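Local structure of single-strand DNA-binding protein (Agrobacterium tumefaciens, 3BTP) at residues 167-172 with 193-198; 266-271 with 301-306; 347-352 with 369-374; 480-485 with 507-512. The protein binds single-stranded DNA regardless of its sequence and mediates the nuclear uptake of single-stranded T-DNA copies during transformation of the host. All coordinates share one frame; numbering follows the deposited sequence.

Contact 1 (167-172 with 193-198). Unlike the reference sequence in segment 167-172: L171 (reference Ile).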
# COMPACT_ATOMS: atom_id res chain seq x y z
N GLU A 167 10.15 -4.10 11.99
CA GLU A 167 9.36 -2.91 12.36
C GLU A 167 7.91 -2.98 11.86
O GLU A 167 7.03 -2.32 12.43
CB GLU A 167 10.06 -1.58 11.94
CG GLU A 167 11.28 -1.31 12.90
CD GLU A 167 10.84 -1.17 14.41
OE1 GLU A 167 9.61 -1.03 14.68
OE2 GLU A 167 11.68 -1.15 15.32
N ARG A 168 7.67 -3.75 10.83
CA ARG A 168 6.30 -3.94 10.32
C ARG A 168 5.41 -4.75 11.29
O ARG A 168 4.18 -4.71 11.19
CB ARG A 168 6.34 -4.56 8.90
CG ARG A 168 5.05 -5.23 8.36
CD ARG A 168 4.28 -4.19 7.61
NE ARG A 168 2.87 -4.43 7.18
CZ ARG A 168 1.81 -4.28 7.96
NH1 ARG A 168 1.94 -4.06 9.27
NH2 ARG A 168 0.61 -4.37 7.43
N ILE A 169 6.01 -5.45 12.25
CA ILE A 169 5.20 -6.03 13.32
C ILE A 169 4.49 -4.88 14.04
O ILE A 169 5.12 -3.86 14.42
CB ILE A 169 5.96 -6.96 14.29
CG1 ILE A 169 6.67 -8.16 13.55
CG2 ILE A 169 4.96 -7.46 15.40
CD1 ILE A 169 8.09 -8.70 14.19
N ASP A 170 3.18 -4.96 14.18
CA ASP A 170 2.49 -3.80 14.77
C ASP A 170 2.19 -4.07 16.25
O ASP A 170 2.07 -5.21 16.66
CB ASP A 170 1.22 -3.42 14.02
CG ASP A 170 0.19 -4.49 14.11
OD1 ASP A 170 0.60 -5.66 13.95
OD2 ASP A 170 -1.01 -4.19 14.38
N LEU A 171 2.13 -3.01 17.05
CA LEU A 171 1.72 -3.21 18.45
C LEU A 171 0.20 -3.16 18.60
O LEU A 171 -0.44 -2.21 18.13
CB LEU A 171 2.38 -2.17 19.38
CG LEU A 171 3.87 -2.14 18.98
CD1 LEU A 171 4.41 -0.85 19.48
CD2 LEU A 171 4.69 -3.33 19.51
N PRO A 172 -0.35 -4.17 19.28
CA PRO A 172 -1.72 -4.17 19.76
C PRO A 172 -2.11 -2.85 20.40
O PRO A 172 -1.36 -2.31 21.24
CB PRO A 172 -1.71 -5.29 20.80
CG PRO A 172 -0.75 -6.28 20.19
CD PRO A 172 0.36 -5.41 19.63
N GLN A 193 10.74 -5.36 22.75
CA GLN A 193 10.63 -6.65 23.40
C GLN A 193 9.37 -7.28 22.88
O GLN A 193 9.35 -8.46 22.58
CB GLN A 193 10.61 -6.55 24.98
CG GLN A 193 11.94 -6.24 25.64
CD GLN A 193 11.89 -6.08 27.24
OE1 GLN A 193 10.88 -5.62 27.85
NE2 GLN A 193 13.01 -6.47 27.88
N TYR A 194 8.30 -6.50 22.74
CA TYR A 194 7.08 -7.08 22.12
C TYR A 194 7.33 -7.65 20.69
O TYR A 194 6.96 -8.79 20.38
CB TYR A 194 5.89 -6.09 22.08
CG TYR A 194 4.70 -6.76 21.37
CD1 TYR A 194 3.78 -7.54 22.08
CD2 TYR A 194 4.56 -6.68 19.97
CE1 TYR A 194 2.67 -8.17 21.43
CE2 TYR A 194 3.48 -7.30 19.29
CZ TYR A 194 2.56 -8.06 20.02
OH TYR A 194 1.52 -8.68 19.35
N LYS A 195 7.91 -6.82 19.80
CA LYS A 195 8.21 -7.29 18.41
C LYS A 195 9.25 -8.45 18.38
O LYS A 195 9.15 -9.35 17.55
CB LYS A 195 8.63 -6.11 17.51
CG LYS A 195 7.57 -4.99 17.37
CD LYS A 195 7.99 -3.94 16.34
CE LYS A 195 7.13 -2.76 16.42
NZ LYS A 195 7.15 -1.95 15.16
N LEU A 196 10.26 -8.39 19.28
CA LEU A 196 11.29 -9.46 19.42
C LEU A 196 10.66 -10.83 19.67
O LEU A 196 11.08 -11.83 19.05
CB LEU A 196 12.34 -9.12 20.50
CG LEU A 196 13.55 -10.04 20.68
CD1 LEU A 196 14.46 -10.02 19.41
CD2 LEU A 196 14.39 -9.75 21.97
N GLU A 197 9.59 -10.90 20.47
CA GLU A 197 8.97 -12.22 20.69
C GLU A 197 8.15 -12.72 19.51
O GLU A 197 8.13 -13.86 19.23
CB GLU A 197 8.08 -12.22 21.91
CG GLU A 197 8.37 -11.18 22.91
CD GLU A 197 7.79 -11.58 24.25
OE1 GLU A 197 6.52 -11.69 24.34
OE2 GLU A 197 8.63 -11.84 25.18
N VAL A 198 7.45 -11.84 18.82
CA VAL A 198 6.77 -12.20 17.59
C VAL A 198 7.81 -12.67 16.58
O VAL A 198 7.67 -13.71 15.97
CB VAL A 198 5.95 -11.02 17.09
CG1 VAL A 198 5.21 -11.37 15.82
CG2 VAL A 198 4.97 -10.64 18.22
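K195 reaches out from helix 186-206 and sets its ammonium group on the loop that leaves helix 162-167. NZ lies 2.7 Å from OE1 of E167, a salt bridge that meets the oxygen nearly along its C-O bond. The same nitrogen bonds backbone carbonyls too, 2.8 Å to E167 O and, more weakly, 2.9 Å to I169 O, giving it three acceptors. The lysine gets there at full stretch, its chain extended beyond CG. E167 starts off away from the helix, but a bend at chi2 (-60°) brings its carboxylate back, and the two side chains cross at about a right angle.

The 167-172 linker between helices 162-167 and 173-177 thus lies along the flank of helix 186-206, facing Y194, K195 and V198. At its middle, I169 points at the helix; its CG2 sits 3.9 Å from V198 CG1, the two side chains sliding past each other in opposite directions, and the same isoleucine also touches W199. Further along, L171 CD2 comes 3.4 Å from CD2 of Y194. Because Y194 holds CG anti to its N (chi1 178°), the ring projects toward the linker, where P172 CD approaches CZ of Y194 at 3.5 Å. R168, turned away from the helix, makes a salt bridge to an acidic side chain of another protein chain.

Contact 2 (266-271 with 301-306)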
# COMPACT_ATOMS: atom_id res chain seq x y z
N LYS A 266 9.25 -13.99 -9.81
CA LYS A 266 9.20 -15.28 -9.15
C LYS A 266 8.28 -16.16 -9.99
O LYS A 266 7.07 -15.94 -9.98
CB LYS A 266 8.66 -15.15 -7.75
CG LYS A 266 8.65 -16.51 -6.99
CD LYS A 266 8.55 -16.35 -5.44
CE LYS A 266 7.19 -16.06 -5.00
NZ LYS A 266 6.02 -16.94 -5.49
N THR A 267 8.84 -17.16 -10.69
CA THR A 267 8.05 -17.97 -11.64
C THR A 267 7.10 -18.91 -10.89
O THR A 267 7.25 -19.11 -9.68
CB THR A 267 9.00 -18.87 -12.55
OG1 THR A 267 9.40 -20.04 -11.82
CG2 THR A 267 10.24 -18.14 -13.05
N PRO A 268 6.13 -19.55 -11.61
CA PRO A 268 5.26 -20.54 -10.98
C PRO A 268 5.99 -21.71 -10.30
O PRO A 268 5.42 -22.35 -9.38
CB PRO A 268 4.44 -21.03 -12.17
CG PRO A 268 4.37 -19.77 -13.07
CD PRO A 268 5.78 -19.35 -13.04
N GLN A 269 7.23 -21.99 -10.74
CA GLN A 269 8.10 -22.99 -10.02
C GLN A 269 8.89 -22.41 -8.82
O GLN A 269 9.63 -23.16 -8.15
CB GLN A 269 9.10 -23.67 -11.00
CG GLN A 269 8.42 -24.38 -12.18
CD GLN A 269 7.76 -23.43 -13.25
OE1 GLN A 269 8.31 -22.38 -13.62
NE2 GLN A 269 6.60 -23.85 -13.76
N ASN A 270 8.76 -21.09 -8.57
CA ASN A 270 9.31 -20.41 -7.39
C ASN A 270 10.78 -20.11 -7.57
O ASN A 270 11.53 -19.92 -6.62
CB ASN A 270 9.01 -21.19 -6.06
CG ASN A 270 7.64 -20.82 -5.40
OD1 ASN A 270 6.95 -21.68 -4.89
ND2 ASN A 270 7.28 -19.53 -5.39
N ASP A 271 11.19 -20.11 -8.83
CA ASP A 271 12.50 -19.70 -9.28
C ASP A 271 12.50 -18.16 -9.35
O ASP A 271 11.54 -17.55 -9.83
CB ASP A 271 12.73 -20.26 -10.72
CG ASP A 271 12.90 -21.85 -10.77
OD1 ASP A 271 13.64 -22.44 -9.92
OD2 ASP A 271 12.30 -22.47 -11.71
N SER A 301 1.55 -17.55 -16.71
CA SER A 301 0.73 -16.43 -16.32
C SER A 301 0.55 -16.28 -14.80
O SER A 301 0.05 -15.28 -14.37
CB SER A 301 -0.60 -16.49 -17.06
OG SER A 301 -1.28 -17.64 -16.58
N ASP A 302 0.97 -17.29 -14.02
CA ASP A 302 0.96 -17.27 -12.55
C ASP A 302 2.23 -16.66 -11.93
O ASP A 302 2.39 -16.71 -10.70
CB ASP A 302 0.84 -18.69 -11.98
CG ASP A 302 -0.62 -19.22 -11.98
OD1 ASP A 302 -1.51 -18.53 -12.54
OD2 ASP A 302 -0.86 -20.32 -11.39
N THR A 303 3.12 -16.15 -12.77
CA THR A 303 4.37 -15.49 -12.38
C THR A 303 4.12 -14.21 -11.57
O THR A 303 3.25 -13.45 -11.87
CB THR A 303 5.24 -15.18 -13.63
OG1 THR A 303 5.46 -16.40 -14.32
CG2 THR A 303 6.64 -14.67 -13.23
N GLU A 304 4.90 -13.99 -10.52
CA GLU A 304 4.79 -12.75 -9.71
C GLU A 304 5.91 -11.78 -10.07
O GLU A 304 7.01 -12.17 -10.28
CB GLU A 304 4.85 -13.11 -8.24
CG GLU A 304 3.50 -13.55 -7.74
CD GLU A 304 3.52 -14.10 -6.30
OE1 GLU A 304 4.50 -13.86 -5.49
OE2 GLU A 304 2.51 -14.77 -5.97
N ILE A 305 5.61 -10.50 -10.11
CA ILE A 305 6.65 -9.51 -10.33
C ILE A 305 6.63 -8.55 -9.18
O ILE A 305 5.61 -7.99 -8.89
CB ILE A 305 6.41 -8.65 -11.66
CG1 ILE A 305 6.26 -9.56 -12.91
CG2 ILE A 305 7.56 -7.64 -11.85
CD1 ILE A 305 5.68 -8.84 -14.09
N LYS A 306 7.80 -8.36 -8.55
CA LYS A 306 8.05 -7.38 -7.51
C LYS A 306 8.94 -6.27 -8.00
O LYS A 306 9.96 -6.49 -8.68
CB LYS A 306 8.80 -8.00 -6.31
CG LYS A 306 8.35 -9.38 -6.04
CD LYS A 306 6.83 -9.52 -5.75
CE LYS A 306 6.50 -11.05 -5.58
NZ LYS A 306 5.10 -11.33 -5.11
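K266 and E304 face each other as an antiparallel hydrogen-bonded pair, and both of their backbone links are nearly straight. K266 N gives its hydrogen to E304 O at 2.9 Å (168° at the hydrogen), and E304 N returns one to K266 O at 3.0 Å. This pair joins strand 263-266 to strand 304-308 in a four-stranded antiparallel sheet, just where the first of them enters the hairpin leading to strand 272-275. A type I turn from T267 to N270 builds that hairpin, held by T267 N to D271 O and N270 N to T267 O, while T267 OG1 donates to Q269 OE1.

The side chains of K266 and E304 leave the same face side by side. Across the pair the ion contact is weak, K266 NZ to E304 OE1 at 3.4 Å; the lysine's stronger partner is D115. E304 OE1 is gripped more closely by K306 NZ, 2.6 Å away and above the carboxylate plane, and also by R153. K306 in turn reaches D316 and the carbonyl of G157. Beside this network, T303 OG1 bonds to the carbonyl of G300 while P268 CD packs 3.2 Å from that hydroxyl oxygen.

Three basic groups therefore share one glutamate, and D115 and D316 pair with the two lysines, so the cluster is probably well balanced and the carboxylate of E304 likely stays ionised.

Contact 3 (347-352 with 369-374)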
# COMPACT_ATOMS: atom_id res chain seq x y z
N PRO A 347 -11.76 5.89 -6.80
CA PRO A 347 -12.23 4.45 -6.75
C PRO A 347 -13.72 4.25 -7.21
O PRO A 347 -14.56 5.12 -6.95
CB PRO A 347 -12.06 4.03 -5.26
CG PRO A 347 -11.23 5.09 -4.63
CD PRO A 347 -11.22 6.36 -5.53
N ALA A 348 -14.00 3.11 -7.87
CA ALA A 348 -15.30 2.76 -8.40
C ALA A 348 -16.42 2.62 -7.36
O ALA A 348 -17.58 3.00 -7.60
CB ALA A 348 -15.18 1.50 -9.25
N ALA A 349 -16.04 2.09 -6.19
CA ALA A 349 -16.92 1.92 -5.08
C ALA A 349 -16.06 2.06 -3.82
O ALA A 349 -14.90 1.68 -3.86
CB ALA A 349 -17.59 0.56 -5.15
N THR A 350 -16.65 2.51 -2.72
CA THR A 350 -15.98 2.80 -1.49
C THR A 350 -16.88 2.26 -0.33
O THR A 350 -18.11 2.20 -0.47
CB THR A 350 -15.77 4.37 -1.53
OG1 THR A 350 -14.37 4.74 -1.83
CG2 THR A 350 -16.34 5.09 -0.45
N VAL A 351 -16.27 1.87 0.83
CA VAL A 351 -17.05 1.53 2.01
C VAL A 351 -16.57 2.37 3.19
O VAL A 351 -15.33 2.49 3.38
CB VAL A 351 -17.03 -0.03 2.35
CG1 VAL A 351 -15.62 -0.54 2.75
CG2 VAL A 351 -18.02 -0.34 3.46
N ASN A 352 -17.53 2.93 3.96
CA ASN A 352 -17.24 3.64 5.14
C ASN A 352 -16.94 2.70 6.34
O ASN A 352 -17.81 1.95 6.77
CB ASN A 352 -18.41 4.58 5.51
CG ASN A 352 -18.01 5.64 6.56
OD1 ASN A 352 -16.83 5.81 6.89
ND2 ASN A 352 -18.96 6.35 7.05
N VAL A 369 -13.07 3.31 2.21
CA VAL A 369 -11.96 2.59 1.72
C VAL A 369 -12.47 1.98 0.45
O VAL A 369 -13.61 1.45 0.38
CB VAL A 369 -11.43 1.51 2.77
CG1 VAL A 369 -10.47 0.54 2.13
CG2 VAL A 369 -10.74 2.21 4.02
N SER A 370 -11.65 2.07 -0.57
CA SER A 370 -11.92 1.43 -1.85
C SER A 370 -12.34 -0.04 -1.68
O SER A 370 -11.64 -0.82 -1.03
CB SER A 370 -10.64 1.48 -2.66
OG SER A 370 -10.82 0.77 -3.85
N VAL A 371 -13.44 -0.43 -2.29
CA VAL A 371 -13.90 -1.81 -2.26
C VAL A 371 -13.00 -2.84 -2.98
O VAL A 371 -12.78 -3.93 -2.49
CB VAL A 371 -15.40 -1.86 -2.83
CG1 VAL A 371 -15.86 -3.27 -3.14
CG2 VAL A 371 -16.42 -1.10 -1.86
N ASP A 372 -12.57 -2.51 -4.19
CA ASP A 372 -11.57 -3.21 -4.92
C ASP A 372 -10.28 -3.54 -4.12
O ASP A 372 -9.83 -4.69 -4.07
CB ASP A 372 -11.20 -2.35 -6.12
CG ASP A 372 -10.04 -2.93 -6.91
OD1 ASP A 372 -10.26 -3.98 -7.54
OD2 ASP A 372 -8.90 -2.34 -6.87
N TYR A 373 -9.66 -2.52 -3.54
CA TYR A 373 -8.57 -2.71 -2.58
C TYR A 373 -8.90 -3.79 -1.52
O TYR A 373 -8.16 -4.75 -1.30
CB TYR A 373 -8.21 -1.34 -1.91
CG TYR A 373 -7.03 -1.42 -0.99
CD1 TYR A 373 -5.71 -1.31 -1.48
CD2 TYR A 373 -7.21 -1.65 0.35
CE1 TYR A 373 -4.58 -1.40 -0.62
CE2 TYR A 373 -6.11 -1.78 1.21
CZ TYR A 373 -4.82 -1.67 0.73
OH TYR A 373 -3.81 -1.77 1.66
N LEU A 374 -10.01 -3.59 -0.83
CA LEU A 374 -10.42 -4.52 0.17
C LEU A 374 -10.63 -5.95 -0.32
O LEU A 374 -10.09 -6.90 0.27
CB LEU A 374 -11.65 -3.96 0.87
CG LEU A 374 -12.09 -4.47 2.23
CD1 LEU A 374 -11.05 -4.23 3.38
CD2 LEU A 374 -13.47 -3.83 2.54
O HOH W 1 -13.38 0.21 -5.71
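V351 and V369 are paired on neighbouring strands of an eight-stranded antiparallel barrel, next to the point where strand 367-370 passes into helix 371-377. Two backbone bonds of 2.7 Å make this a hydrogen-bonded pair, V351 N to V369 O and V369 N to V351 O. One step on, T350 and S370 form a non-hydrogen-bonded pair, with T350 CA 3.3 Å from V369 O in a CA-H...O contact. V371 N extends the ladder to A349 O at 3.0 Å.

The side chains sort onto two faces. V351 and V369 share one, and V351 puts CG1 in the crowded position between its backbone N and carbonyl carbon (chi1 65°), which carries that methyl to L374 CD2, 3.9 Å away; the two side chains cross at about a right angle. W383 and L387 of helix 382-388 touch both V351 and L374 and extend the apolar cluster. V371 turns back toward the strand: its CG2, anti to the carbonyl carbon, rests on the backbone of T350 and lies 3.9 Å from A349 CB. On the other face, with the T350 and S370 side chains, the hydroxyl T350 OG1 is buried and finds no partner in the model.

S370 is the N-cap residue of the helix, and P347 CB packs against its side chain. A water closes this corner: it donates to A349 O at 2.8 Å, is hydrogen-bonded to S370 OG, and accepts the N-H of D372 at 3.2 Å.

Contact 4 (480-485 with 507-512)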
# COMPACT_ATOMS: atom_id res chain seq x y z
N VAL A 480 -10.80 16.45 -4.28
CA VAL A 480 -11.71 17.02 -3.31
C VAL A 480 -13.18 16.88 -3.74
O VAL A 480 -13.53 17.22 -4.82
CB VAL A 480 -11.33 18.48 -3.06
CG1 VAL A 480 -12.30 19.15 -2.07
CG2 VAL A 480 -9.89 18.55 -2.52
N LEU A 481 -14.00 16.32 -2.86
CA LEU A 481 -15.42 16.03 -3.09
C LEU A 481 -16.22 16.70 -1.98
O LEU A 481 -15.85 16.68 -0.81
CB LEU A 481 -15.70 14.50 -3.03
CG LEU A 481 -15.04 13.59 -4.11
CD1 LEU A 481 -14.45 12.37 -3.49
CD2 LEU A 481 -16.07 13.19 -5.09
N ILE A 482 -17.36 17.24 -2.39
CA ILE A 482 -18.18 18.13 -1.61
C ILE A 482 -19.51 17.43 -1.37
O ILE A 482 -20.10 16.86 -2.32
CB ILE A 482 -18.37 19.48 -2.34
CG1 ILE A 482 -17.02 20.01 -2.89
CG2 ILE A 482 -19.05 20.54 -1.38
CD1 ILE A 482 -16.03 20.46 -1.76
N ALA A 483 -19.96 17.45 -0.12
CA ALA A 483 -21.30 16.93 0.19
C ALA A 483 -22.33 17.87 -0.37
O ALA A 483 -22.47 18.98 0.13
CB ALA A 483 -21.54 16.75 1.73
N ASP A 484 -23.06 17.41 -1.37
CA ASP A 484 -24.04 18.21 -2.05
C ASP A 484 -25.28 18.53 -1.22
O ASP A 484 -25.61 17.84 -0.25
CB ASP A 484 -24.46 17.53 -3.38
CG ASP A 484 -23.26 17.22 -4.28
OD1 ASP A 484 -22.32 18.04 -4.38
OD2 ASP A 484 -23.24 16.12 -4.85
N ARG A 485 -25.97 19.58 -1.66
CA ARG A 485 -27.16 20.08 -1.04
C ARG A 485 -28.11 20.39 -2.18
O ARG A 485 -27.68 20.81 -3.24
CB ARG A 485 -26.84 21.34 -0.20
CG ARG A 485 -26.43 21.00 1.13
CD ARG A 485 -26.23 22.15 1.93
NE ARG A 485 -25.43 21.88 3.12
CZ ARG A 485 -25.88 21.51 4.33
NH1 ARG A 485 -27.15 21.32 4.60
NH2 ARG A 485 -25.00 21.32 5.29
N LYS A 507 -21.73 27.67 -6.31
CA LYS A 507 -21.14 27.99 -5.02
C LYS A 507 -21.10 26.72 -4.07
O LYS A 507 -22.07 25.93 -4.00
CB LYS A 507 -22.02 29.09 -4.40
CG LYS A 507 -21.36 29.98 -3.35
CD LYS A 507 -22.32 30.24 -2.10
CE LYS A 507 -22.72 28.91 -1.34
NZ LYS A 507 -23.02 29.06 0.14
N LEU A 508 -19.98 26.53 -3.37
CA LEU A 508 -19.84 25.54 -2.33
C LEU A 508 -20.77 25.84 -1.18
O LEU A 508 -20.93 27.01 -0.85
CB LEU A 508 -18.42 25.59 -1.78
CG LEU A 508 -17.29 24.62 -2.11
CD1 LEU A 508 -17.31 24.04 -3.49
CD2 LEU A 508 -16.09 25.41 -1.92
N PRO A 509 -21.37 24.78 -0.53
CA PRO A 509 -22.07 25.04 0.72
C PRO A 509 -21.05 25.59 1.74
O PRO A 509 -19.84 25.32 1.63
CB PRO A 509 -22.57 23.65 1.17
CG PRO A 509 -22.42 22.73 -0.06
CD PRO A 509 -21.37 23.34 -0.91
N SER A 510 -21.54 26.38 2.69
CA SER A 510 -20.69 27.09 3.65
C SER A 510 -19.89 26.16 4.59
O SER A 510 -18.70 26.41 4.86
CB SER A 510 -21.48 28.20 4.38
OG SER A 510 -22.76 27.75 4.82
N ASP A 511 -20.49 25.05 5.01
CA ASP A 511 -19.73 24.02 5.78
C ASP A 511 -18.49 23.52 5.01
O ASP A 511 -17.37 23.55 5.53
CB ASP A 511 -20.64 22.87 6.32
CG ASP A 511 -21.33 22.05 5.23
OD1 ASP A 511 -20.98 22.16 4.06
OD2 ASP A 511 -22.24 21.25 5.56
N ALA A 512 -18.70 23.17 3.73
CA ALA A 512 -17.62 22.78 2.83
C ALA A 512 -16.60 23.90 2.64
O ALA A 512 -15.36 23.67 2.63
CB ALA A 512 -18.21 22.37 1.51
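I482 lays its CG2 methyl into the corner between A512 and P509, 3.5 Å from A512 CB and 3.7 Å from P509 CD. With CG2 anti to the backbone N, its other branch (CG1, chi1 -46°) is left to meet L508, whose CD1 is 4.1 Å from I482 CG1; these two side chains cross at about a right angle. V498 and Y501 of helix 498-503 and L516 also touch I482, so the isoleucine is buried among apolar groups.

The strand is 480-485 of the antiparallel barrel, and the element packed on it is the start of helix 510-515, the last helix of the modelled chain. P509 is the N-cap residue there, and its ring lies beside the strand, CG being 3.8 Å from A483 O and CB against the R485 side chain.

At the far end the contact turns ionic. R485 sends NH2 to D511 OD2 at 2.8 Å. The acceptor lies in the guanidinium plane, yet the bond meets the carboxylate from above its own plane, the two flat groups being turned 44° apart. D511 holds its CG between backbone N and carbonyl carbon (chi1 62°), which keeps the carboxylate by the first turn of the helix. R491 gives D511 OD2 a second cationic partner, while R485 NH1 is taken by the carbonyl of G489.

Contacts 3 and 4 belong to the same barrel, their centres 22 Å apart, and each joins a barrel strand to the start of a helix. Contact 3 is buried and rests on backbone pairing, apolar methyls and one water; contact 4 is only partly buried, with an apolar end and a salt bridge at the other. Contact 2 sits in a separate four-stranded sheet, its centre about 47 Å from that of contact 4 and across the chain's centre from it; strand pairing there is topped by a charged network. Contact 1, at the surface, involves no sheet: a lysine's polar bonds and a row of apolar contacts hold a loop to a helix. No two contacts touch.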